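Local coordinates for protein dextranase (Pseudarthrobacter oxydans, PDB 6NZS) that catalyses the endohydrolysis of (1->6)-alpha-D-glucosidic linkages in dextran, acting as a glycosyl hydrolase of family 49, at residues Y276-Y281 with L316-A321; L327-V332 with E356-V361; S377-T382 with D401-W406. One frame throughout, in Å; residues are numbered along the deposited sequence.

Interaction 1: residues Y276-Y281 with L316-A321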
loop_
_atom_site.group_PDB
_atom_site.type_symbol
_atom_site.label_atom_id
_atom_site.label_comp_id
_atom_site.label_asym_id
_atom_site.label_seq_id
_atom_site.Cartn_x
_atom_site.Cartn_y
_atom_site.Cartn_z
ATOM N N TYR A 276 3.095 6.083 21.712
ATOM C CA TYR A 276 1.795 5.672 21.209
ATOM C C TYR A 276 1.928 4.278 20.611
ATOM O O TYR A 276 2.997 3.895 20.128
ATOM C CB TYR A 276 1.305 6.620 20.104
ATOM C CG TYR A 276 1.015 8.016 20.604
ATOM C CD1 TYR A 276 -0.208 8.322 21.179
ATOM C CD2 TYR A 276 1.970 9.015 20.520
ATOM C CE1 TYR A 276 -0.483 9.596 21.652
ATOM C CE2 TYR A 276 1.711 10.293 20.992
ATOM C CZ TYR A 276 0.482 10.573 21.556
ATOM O OH TYR A 276 0.228 11.850 22.039
ATOM N N LYS A 277 0.840 3.514 20.658
ATOM C CA LYS A 277 0.822 2.193 20.044
ATOM C C LYS A 277 -0.522 1.963 19.383
ATOM O O LYS A 277 -1.569 2.206 19.986
ATOM C CB LYS A 277 1.056 1.083 21.079
ATOM C CG LYS A 277 2.475 1.036 21.633
ATOM C CD LYS A 277 2.647 -0.080 22.658
ATOM C CE LYS A 277 4.105 -0.200 23.087
ATOM N NZ LYS A 277 4.302 -1.162 24.208
ATOM N N VAL A 278 -0.487 1.480 18.145
ATOM C CA VAL A 278 -1.654 0.909 17.488
ATOM C C VAL A 278 -1.180 -0.444 16.987
ATOM O O VAL A 278 -0.330 -0.503 16.092
ATOM C CB VAL A 278 -2.158 1.782 16.330
ATOM C CG1 VAL A 278 -3.285 1.077 15.589
ATOM C CG2 VAL A 278 -2.617 3.149 16.859
ATOM N N THR A 279 -1.642 -1.525 17.621
ATOM C CA THR A 279 -1.093 -2.845 17.334
ATOM C C THR A 279 -2.209 -3.867 17.252
ATOM O O THR A 279 -3.359 -3.598 17.610
ATOM C CB THR A 279 -0.072 -3.288 18.396
ATOM O OG1 THR A 279 -0.739 -3.487 19.650
ATOM C CG2 THR A 279 1.015 -2.237 18.569
ATOM N N GLY A 280 -1.851 -5.044 16.762
ATOM C CA GLY A 280 -2.704 -6.216 16.753
ATOM C C GLY A 280 -3.067 -6.659 15.345
ATOM O O GLY A 280 -3.150 -5.855 14.411
ATOM N N TYR A 281 -3.330 -7.956 15.199
ATOM C CA TYR A 281 -3.627 -8.546 13.899
ATOM C C TYR A 281 -5.109 -8.472 13.519
ATOM O O TYR A 281 -5.615 -9.385 12.861
ATOM C CB TYR A 281 -3.136 -9.990 13.861
ATOM C CG TYR A 281 -1.630 -10.173 13.866
ATOM C CD1 TYR A 281 -0.810 -9.516 12.953
ATOM C CD2 TYR A 281 -1.033 -11.039 14.772
ATOM C CE1 TYR A 281 0.566 -9.723 12.943
ATOM C CE2 TYR A 281 0.328 -11.244 14.772
ATOM C CZ TYR A 281 1.124 -10.590 13.865
ATOM O OH TYR A 281 2.484 -10.827 13.856
ATOM N N LEU A 316 -5.781 6.819 10.327
ATOM C CA LEU A 316 -4.973 6.998 11.526
ATOM C C LEU A 316 -4.317 8.367 11.465
ATOM O O LEU A 316 -3.681 8.712 10.463
ATOM C CB LEU A 316 -3.888 5.920 11.615
ATOM C CG LEU A 316 -4.372 4.484 11.800
ATOM C CD1 LEU A 316 -3.201 3.531 11.616
ATOM C CD2 LEU A 316 -5.037 4.291 13.153
ATOM N N GLN A 317 -4.453 9.140 12.544
ATOM C CA GLN A 317 -3.854 10.468 12.595
ATOM C C GLN A 317 -3.295 10.714 13.987
ATOM O O GLN A 317 -3.907 10.322 14.984
ATOM C CB GLN A 317 -4.868 11.564 12.241
ATOM C CG GLN A 317 -4.335 12.977 12.477
ATOM C CD GLN A 317 -5.172 14.036 11.801
ATOM O OE1 GLN A 317 -5.950 13.741 10.894
ATOM N NE2 GLN A 317 -5.017 15.285 12.240
ATOM N N PHE A 318 -2.131 11.359 14.040
ATOM C CA PHE A 318 -1.448 11.655 15.286
ATOM C C PHE A 318 -1.001 13.105 15.303
ATOM O O PHE A 318 -0.878 13.754 14.262
ATOM C CB PHE A 318 -0.221 10.765 15.457
ATOM C CG PHE A 318 -0.559 9.324 15.636
ATOM C CD1 PHE A 318 -0.780 8.502 14.538
ATOM C CD2 PHE A 318 -0.681 8.795 16.902
ATOM C CE1 PHE A 318 -1.105 7.168 14.717
ATOM C CE2 PHE A 318 -1.000 7.474 17.086
ATOM C CZ PHE A 318 -1.215 6.655 15.998
ATOM N N ALA A 319 -0.754 13.598 16.514
ATOM C CA ALA A 319 -0.208 14.929 16.742
ATOM C C ALA A 319 1.146 14.780 17.412
ATOM O O ALA A 319 1.283 14.026 18.380
ATOM C CB ALA A 319 -1.145 15.747 17.635
ATOM N N SER A 320 2.147 15.491 16.894
ATOM C CA SER A 320 3.512 15.414 17.399
ATOM C C SER A 320 3.860 16.715 18.114
ATOM O O SER A 320 3.816 17.791 17.505
ATOM C CB SER A 320 4.509 15.163 16.264
ATOM O OG SER A 320 5.844 15.150 16.761
ATOM N N ALA A 321 4.205 16.605 19.397
ATOM C CA ALA A 321 4.708 17.737 20.156
ATOM C C ALA A 321 6.173 17.968 19.806
ATOM O O ALA A 321 6.808 17.165 19.123
ATOM C CB ALA A 321 4.580 17.459 21.654
#

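Interaction 2: residues L327-V332 with E356-V361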
loop_
_atom_site.group_PDB
_atom_site.type_symbol
_atom_site.label_atom_id
_atom_site.label_comp_id
_atom_site.label_asym_id
_atom_site.label_seq_id
_atom_site.Cartn_x
_atom_site.Cartn_y
_atom_site.Cartn_z
ATOM N N LEU A 327 5.960 6.014 18.028
ATOM C CA LEU A 327 4.753 5.255 17.726
ATOM C C LEU A 327 5.172 3.879 17.240
ATOM O O LEU A 327 5.995 3.782 16.328
ATOM C CB LEU A 327 3.942 5.930 16.617
ATOM C CG LEU A 327 2.888 5.049 15.933
ATOM C CD1 LEU A 327 1.751 4.748 16.901
ATOM C CD2 LEU A 327 2.349 5.725 14.684
ATOM N N ASP A 328 4.638 2.827 17.862
ATOM C CA ASP A 328 4.699 1.477 17.310
ATOM C C ASP A 328 3.387 1.242 16.579
ATOM O O ASP A 328 2.314 1.337 17.182
ATOM C CB ASP A 328 4.848 0.423 18.408
ATOM C CG ASP A 328 6.204 0.453 19.083
ATOM O OD1 ASP A 328 7.068 1.250 18.663
ATOM O OD2 ASP A 328 6.391 -0.323 20.054
ATOM N N LEU A 329 3.474 0.941 15.287
ATOM C CA LEU A 329 2.305 0.664 14.459
ATOM C C LEU A 329 2.540 -0.736 13.913
ATOM O O LEU A 329 3.437 -0.933 13.091
ATOM C CB LEU A 329 2.203 1.695 13.334
ATOM C CG LEU A 329 1.141 1.445 12.257
ATOM C CD1 LEU A 329 -0.258 1.391 12.859
ATOM C CD2 LEU A 329 1.218 2.532 11.181
ATOM N N GLN A 330 1.769 -1.708 14.388
ATOM C CA GLN A 330 2.076 -3.106 14.106
ATOM C C GLN A 330 0.798 -3.877 13.839
ATOM O O GLN A 330 -0.246 -3.608 14.444
ATOM C CB GLN A 330 2.812 -3.745 15.305
ATOM C CG GLN A 330 3.235 -5.220 15.138
ATOM C CD GLN A 330 2.127 -6.195 15.489
ATOM O OE1 GLN A 330 1.140 -5.830 16.142
ATOM N NE2 GLN A 330 2.277 -7.443 15.048
ATOM N N GLY A 331 0.892 -4.854 12.929
ATOM C CA GLY A 331 -0.096 -5.914 12.850
ATOM C C GLY A 331 -1.341 -5.605 12.045
ATOM O O GLY A 331 -1.820 -6.455 11.289
ATOM N N VAL A 332 -1.865 -4.388 12.201
ATOM C CA VAL A 332 -3.214 -4.078 11.737
ATOM C C VAL A 332 -3.310 -4.104 10.216
ATOM O O VAL A 332 -2.344 -3.818 9.488
ATOM C CB VAL A 332 -3.707 -2.729 12.297
ATOM C CG1 VAL A 332 -3.757 -2.766 13.822
ATOM C CG2 VAL A 332 -2.818 -1.600 11.832
ATOM N N GLU A 356 5.560 -2.285 11.503
ATOM C CA GLU A 356 5.867 -3.627 11.022
ATOM C C GLU A 356 4.608 -4.465 10.900
ATOM O O GLU A 356 3.666 -4.326 11.686
ATOM C CB GLU A 356 6.889 -4.347 11.898
ATOM C CG GLU A 356 6.440 -4.590 13.284
ATOM C CD GLU A 356 7.616 -4.590 14.243
ATOM O OE1 GLU A 356 8.690 -5.120 13.896
ATOM O OE2 GLU A 356 7.466 -4.044 15.337
ATOM N N ASN A 357 4.609 -5.344 9.898
ATOM C CA ASN A 357 3.533 -6.316 9.721
ATOM C C ASN A 357 2.184 -5.620 9.612
ATOM O O ASN A 357 1.190 -6.044 10.208
ATOM C CB ASN A 357 3.581 -7.407 10.782
ATOM C CG ASN A 357 4.837 -8.233 10.651
ATOM O OD1 ASN A 357 5.907 -7.834 11.112
ATOM N ND2 ASN A 357 4.734 -9.354 9.944
ATOM N N TYR A 358 2.179 -4.543 8.827
ATOM C CA TYR A 358 1.062 -3.638 8.626
ATOM C C TYR A 358 0.629 -3.770 7.174
ATOM O O TYR A 358 1.474 -3.932 6.282
ATOM C CB TYR A 358 1.559 -2.217 8.909
ATOM C CG TYR A 358 0.638 -1.103 8.510
ATOM C CD1 TYR A 358 -0.349 -0.643 9.375
ATOM C CD2 TYR A 358 0.776 -0.475 7.277
ATOM C CE1 TYR A 358 -1.182 0.393 9.022
ATOM C CE2 TYR A 358 -0.059 0.563 6.915
ATOM C CZ TYR A 358 -1.037 0.991 7.791
ATOM O OH TYR A 358 -1.866 2.027 7.442
ATOM N N LYS A 359 -0.683 -3.727 6.938
ATOM C CA LYS A 359 -1.220 -3.935 5.598
ATOM C C LYS A 359 -2.303 -2.912 5.290
ATOM O O LYS A 359 -3.071 -2.510 6.168
ATOM C CB LYS A 359 -1.826 -5.332 5.406
ATOM C CG LYS A 359 -0.919 -6.484 5.820
ATOM C CD LYS A 359 -1.185 -6.875 7.290
ATOM C CE LYS A 359 -0.145 -7.804 7.818
ATOM N NZ LYS A 359 -0.527 -8.166 9.200
ATOM N N GLN A 360 -2.365 -2.510 4.023
ATOM C CA GLN A 360 -3.438 -1.668 3.510
ATOM C C GLN A 360 -4.068 -2.383 2.322
ATOM O O GLN A 360 -3.362 -2.777 1.393
ATOM C CB GLN A 360 -2.879 -0.302 3.097
ATOM C CG GLN A 360 -3.910 0.683 2.594
ATOM C CD GLN A 360 -3.272 2.018 2.237
ATOM O OE1 GLN A 360 -2.247 2.426 2.816
ATOM N NE2 GLN A 360 -3.848 2.695 1.272
ATOM N N VAL A 361 -5.389 -2.590 2.374
ATOM C CA VAL A 361 -6.120 -3.346 1.360
ATOM C C VAL A 361 -7.356 -2.565 0.934
ATOM O O VAL A 361 -7.865 -1.716 1.668
ATOM C CB VAL A 361 -6.541 -4.758 1.842
ATOM C CG1 VAL A 361 -5.323 -5.579 2.220
ATOM C CG2 VAL A 361 -7.499 -4.678 3.024
#

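Interaction 3: residues S377-T382 with D401-W406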
loop_
_atom_site.group_PDB
_atom_site.type_symbol
_atom_site.label_atom_id
_atom_site.label_comp_id
_atom_site.label_asym_id
_atom_site.label_seq_id
_atom_site.Cartn_x
_atom_site.Cartn_y
_atom_site.Cartn_z
ATOM N N SER A 377 12.418 7.021 11.279
ATOM C CA SER A 377 11.443 5.948 11.371
ATOM C C SER A 377 11.928 4.742 10.584
ATOM O O SER A 377 12.762 4.856 9.680
ATOM C CB SER A 377 10.083 6.374 10.810
ATOM O OG SER A 377 9.510 7.426 11.560
ATOM N N THR A 378 11.397 3.575 10.951
ATOM C CA THR A 378 11.655 2.330 10.245
ATOM C C THR A 378 10.333 1.636 9.952
ATOM O O THR A 378 9.374 1.732 10.723
ATOM C CB THR A 378 12.517 1.393 11.079
ATOM O OG1 THR A 378 11.823 1.064 12.287
ATOM C CG2 THR A 378 13.835 2.052 11.439
ATOM N N MET A 379 10.284 0.956 8.812
ATOM C CA MET A 379 9.151 0.116 8.451
ATOM C C MET A 379 9.667 -1.184 7.863
ATOM O O MET A 379 10.586 -1.175 7.040
ATOM C CB MET A 379 8.234 0.803 7.433
ATOM C CG MET A 379 7.045 -0.054 7.022
ATOM S SD MET A 379 5.781 0.888 6.157
ATOM C CE MET A 379 6.515 1.046 4.518
ATOM N N LYS A 380 9.082 -2.306 8.284
ATOM C CA LYS A 380 9.455 -3.588 7.706
ATOM C C LYS A 380 8.248 -4.503 7.596
ATOM O O LYS A 380 7.336 -4.462 8.427
ATOM C CB LYS A 380 10.577 -4.277 8.493
ATOM C CG LYS A 380 10.262 -4.566 9.931
ATOM C CD LYS A 380 11.503 -5.105 10.637
ATOM C CE LYS A 380 11.209 -5.491 12.075
ATOM N NZ LYS A 380 12.127 -6.564 12.554
ATOM N N ASN A 381 8.268 -5.344 6.558
ATOM C CA ASN A 381 7.360 -6.483 6.452
ATOM C C ASN A 381 5.914 -6.034 6.279
ATOM O O ASN A 381 5.077 -6.288 7.149
ATOM C CB ASN A 381 7.502 -7.407 7.675
ATOM C CG ASN A 381 8.952 -7.754 7.988
ATOM O OD1 ASN A 381 9.784 -7.871 7.092
ATOM N ND2 ASN A 381 9.254 -7.939 9.275
ATOM N N THR A 382 5.604 -5.388 5.156
ATOM C CA THR A 382 4.309 -4.752 4.963
ATOM C C THR A 382 3.740 -5.100 3.593
ATOM O O THR A 382 4.451 -5.574 2.698
ATOM C CB THR A 382 4.410 -3.227 5.071
ATOM O OG1 THR A 382 5.305 -2.747 4.061
ATOM C CG2 THR A 382 4.917 -2.795 6.436
ATOM N N ASP A 401 12.136 -1.850 4.667
ATOM C CA ASP A 401 12.523 -3.137 4.103
ATOM C C ASP A 401 11.304 -4.028 3.911
ATOM O O ASP A 401 10.394 -4.040 4.747
ATOM C CB ASP A 401 13.542 -3.884 4.980
ATOM C CG ASP A 401 14.005 -5.173 4.341
ATOM O OD1 ASP A 401 14.553 -5.118 3.223
ATOM O OD2 ASP A 401 13.805 -6.249 4.930
ATOM N N ASN A 402 11.313 -4.801 2.822
ATOM C CA ASN A 402 10.371 -5.903 2.632
ATOM C C ASN A 402 8.933 -5.417 2.484
ATOM O O ASN A 402 8.061 -5.744 3.305
ATOM C CB ASN A 402 10.510 -6.941 3.755
ATOM C CG ASN A 402 9.755 -8.214 3.464
ATOM O OD1 ASN A 402 9.480 -8.536 2.298
ATOM N ND2 ASN A 402 9.412 -8.952 4.515
ATOM N N THR A 403 8.679 -4.664 1.420
ATOM C CA THR A 403 7.362 -4.107 1.117
ATOM C C THR A 403 6.829 -4.773 -0.140
ATOM O O THR A 403 7.475 -4.710 -1.194
ATOM C CB THR A 403 7.446 -2.604 0.850
ATOM O OG1 THR A 403 8.271 -1.953 1.833
ATOM C CG2 THR A 403 6.064 -1.974 0.895
ATOM N N VAL A 404 5.650 -5.380 -0.037
ATOM C CA VAL A 404 4.925 -5.928 -1.180
ATOM C C VAL A 404 3.837 -4.927 -1.538
ATOM O O VAL A 404 3.101 -4.470 -0.655
ATOM C CB VAL A 404 4.314 -7.292 -0.818
ATOM C CG1 VAL A 404 3.424 -7.802 -1.948
ATOM C CG2 VAL A 404 5.417 -8.312 -0.500
ATOM N N ILE A 405 3.745 -4.562 -2.821
ATOM C CA ILE A 405 2.858 -3.482 -3.250
ATOM C C ILE A 405 1.977 -3.958 -4.397
ATOM O O ILE A 405 2.477 -4.500 -5.388
ATOM C CB ILE A 405 3.649 -2.229 -3.670
ATOM C CG1 ILE A 405 4.466 -1.699 -2.478
ATOM C CG2 ILE A 405 2.696 -1.163 -4.235
ATOM C CD1 ILE A 405 5.411 -0.551 -2.839
ATOM N N TRP A 406 0.662 -3.753 -4.258
ATOM C CA TRP A 406 -0.305 -3.924 -5.341
ATOM C C TRP A 406 -0.755 -2.512 -5.696
ATOM O O TRP A 406 -1.587 -1.916 -5.008
ATOM C CB TRP A 406 -1.487 -4.786 -4.896
ATOM C CG TRP A 406 -2.325 -5.298 -6.050
ATOM C CD1 TRP A 406 -2.827 -4.580 -7.114
ATOM C CD2 TRP A 406 -2.742 -6.650 -6.250
ATOM N NE1 TRP A 406 -3.527 -5.420 -7.954
ATOM C CE2 TRP A 406 -3.488 -6.691 -7.445
ATOM C CE3 TRP A 406 -2.559 -7.836 -5.523
ATOM C CZ2 TRP A 406 -4.039 -7.880 -7.941
ATOM C CZ3 TRP A 406 -3.099 -9.002 -6.015
ATOM C CH2 TRP A 406 -3.822 -9.022 -7.215
HETATM O O HOH W 1 12.535 -6.989 7.212
HETATM O O HOH W 2 7.992 -2.432 4.509
#

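Interaction 1: residues Y276-Y281 with L316-A321
Phe318 turns its ring edge onto the face of Tyr276, in an offset edge-to-face pair whose centroids lie 5.7 Å apart with the planes inclined at 67°. Phe318 CD2 stands over the tyrosine ring, displaced toward its rim, and is 4.1 Å from Tyr276 CG, while Phe318 CE2 comes to 3.9 Å from Tyr276 CB. At the far end of the same ring Phe318 CZ meets the CG2 methyl of Val278 at 3.9 Å, the methyl lying close to the ring plane. A looser apolar touch, Val278 CG1 to Leu316 CD2 at 4.4 Å, continues the seam.

Both aromatic side chains take the same first torsion, with CG beside the backbone N and opposite the carbonyl carbon (chi1 -66° in Tyr276, -67° in Phe318), and, on strands that run nearly antiparallel, the two groups slide past each other in opposite senses. Replacing Phe318 by an alanine would probably open a gap over the Tyr276 face and leave Val278 CG2 without its aromatic neighbour.

Further out, Phe268 stacks with Phe318 and also meets the Tyr276 ring, which makes a three-ring cluster, and Leu327 packs against Phe318. The tyrosine is not purely apolar: its hydroxyl is hydrogen-bonded to the backbone N of Gln273.

Strands 276-279 and 316-320 keep their axes 10.4 Å apart, too far for backbone pairing, and meet mainly through their side chains. Such packing of one wall on another across an apolar interior is typical of the parallel beta-helix, the solenoid fold of this family.

Interaction 2: residues L327-V332 with E356-V361
Gln330 and Glu356 form a parallel beta bridge, framed by two backbone hydrogen bonds: Glu356 N to Leu329 O at 3.0 Å and Gly331 N to Glu356 O at 3.1 Å. A third, from Lys359 N to Val332 O, resumes the pairing beyond the bend.

Charge enters through Lys359. Its chain bends at chi2 (92°) and brings NZ to Gly331 O at 3.0 Å and to Asn357 O at 2.9 Å, the latter approached from above the carbonyl plane. These two carbonyl oxygens lie close together, and the ammonium probably eases their mutual repulsion; Glu191 also holds NZ, in a salt bridge. The carboxylate of Glu356 turns to Arg201, also in a salt bridge.

Apolar contacts gather round Tyr358. Leu329 CD2 sits over the ring face, 4.2 Å from its centroid, in a CH-pi contact, whereas Val332 CG2 reaches the ring edge, 3.6 Å from Tyr358 CD1. On the other side of the backbone, the aliphatic part of Gln330 rests its CG against Glu356 CG.

Gly331 and Asn357 both have positive phi, and there the two segments turn together. Stacked corners of this kind, linking strand to strand in successive coils, are characteristic of the parallel beta-helix.

Interaction 3: residues S377-T382 with D401-W406
Asn381 OD1 is held by two donors, Asn402 ND2 at 2.8 Å and a water at 2.9 Å that also donates to Asp401 OD2. The hydrogen bond between the two side-chain amides is nearly straight, with 168° at the hydrogen; the acceptor lies close to the amide plane of Asn402, the donor stands somewhat tilted from the carbonyl plane of Asn381, and the two amide planes are turned 73° against each other. Asn402 reaches its partner with CG opposite its own backbone N (chi1 -169°), and the bond would tend to fix the rotation of both amides. The remaining oxygen of the Asp401 carboxylate, OD1, is taken by Thr429 and Asn430.

Asp401 O is likewise shared. It accepts Asn381 N at 3.1 Å and a second water at 2.9 Å, which bridges onward to Thr382 OG1 and Thr403 OG1. Those threonines lie side by side, pointing the same way, and Thr403 CG2 comes to 3.3 Å from Thr382 OG1. The water thus joins the two hydroxyls to a backbone carbonyl.

Parallel backbone bonds run through all of this, from Asp401 N to Met379 O at one end to the nearly linear Val404 N to Thr382 O, 3.0 Å, at the other. Asn381, where the chain turns a corner, and Asn402, paired with it in register, both adopt left-handed backbone angles.

Around them, Phe384 of strand 382-386 packs against Met379 and Thr403, and Phe383 against Val404. Arg145, from strand 144-150, touches both asparagines, placing this corner against the strands of the N-terminal part of the chain.

Interactions 1 and 2 share the solenoid wall in which strands 275-279 and 325-335 are neighbours, and Val278 and Gln330 probably hydrogen-bond between them; Asn357 and Lys380 probably do the same between interactions 2 and 3. Interactions 1 and 3, with centres about 17 Å apart, do not touch. The contrast illustrates how chemistry follows place. Interaction 1 crosses the interior from wall to wall and is apolar and aromatic. The other two run along the stack from coil to coil, with backbone bonding at corners. All three are largely buried, but interaction 3 reaches nearer the surface, with Lys380 exposed, and uses waters and amides where interaction 2 uses a lysine.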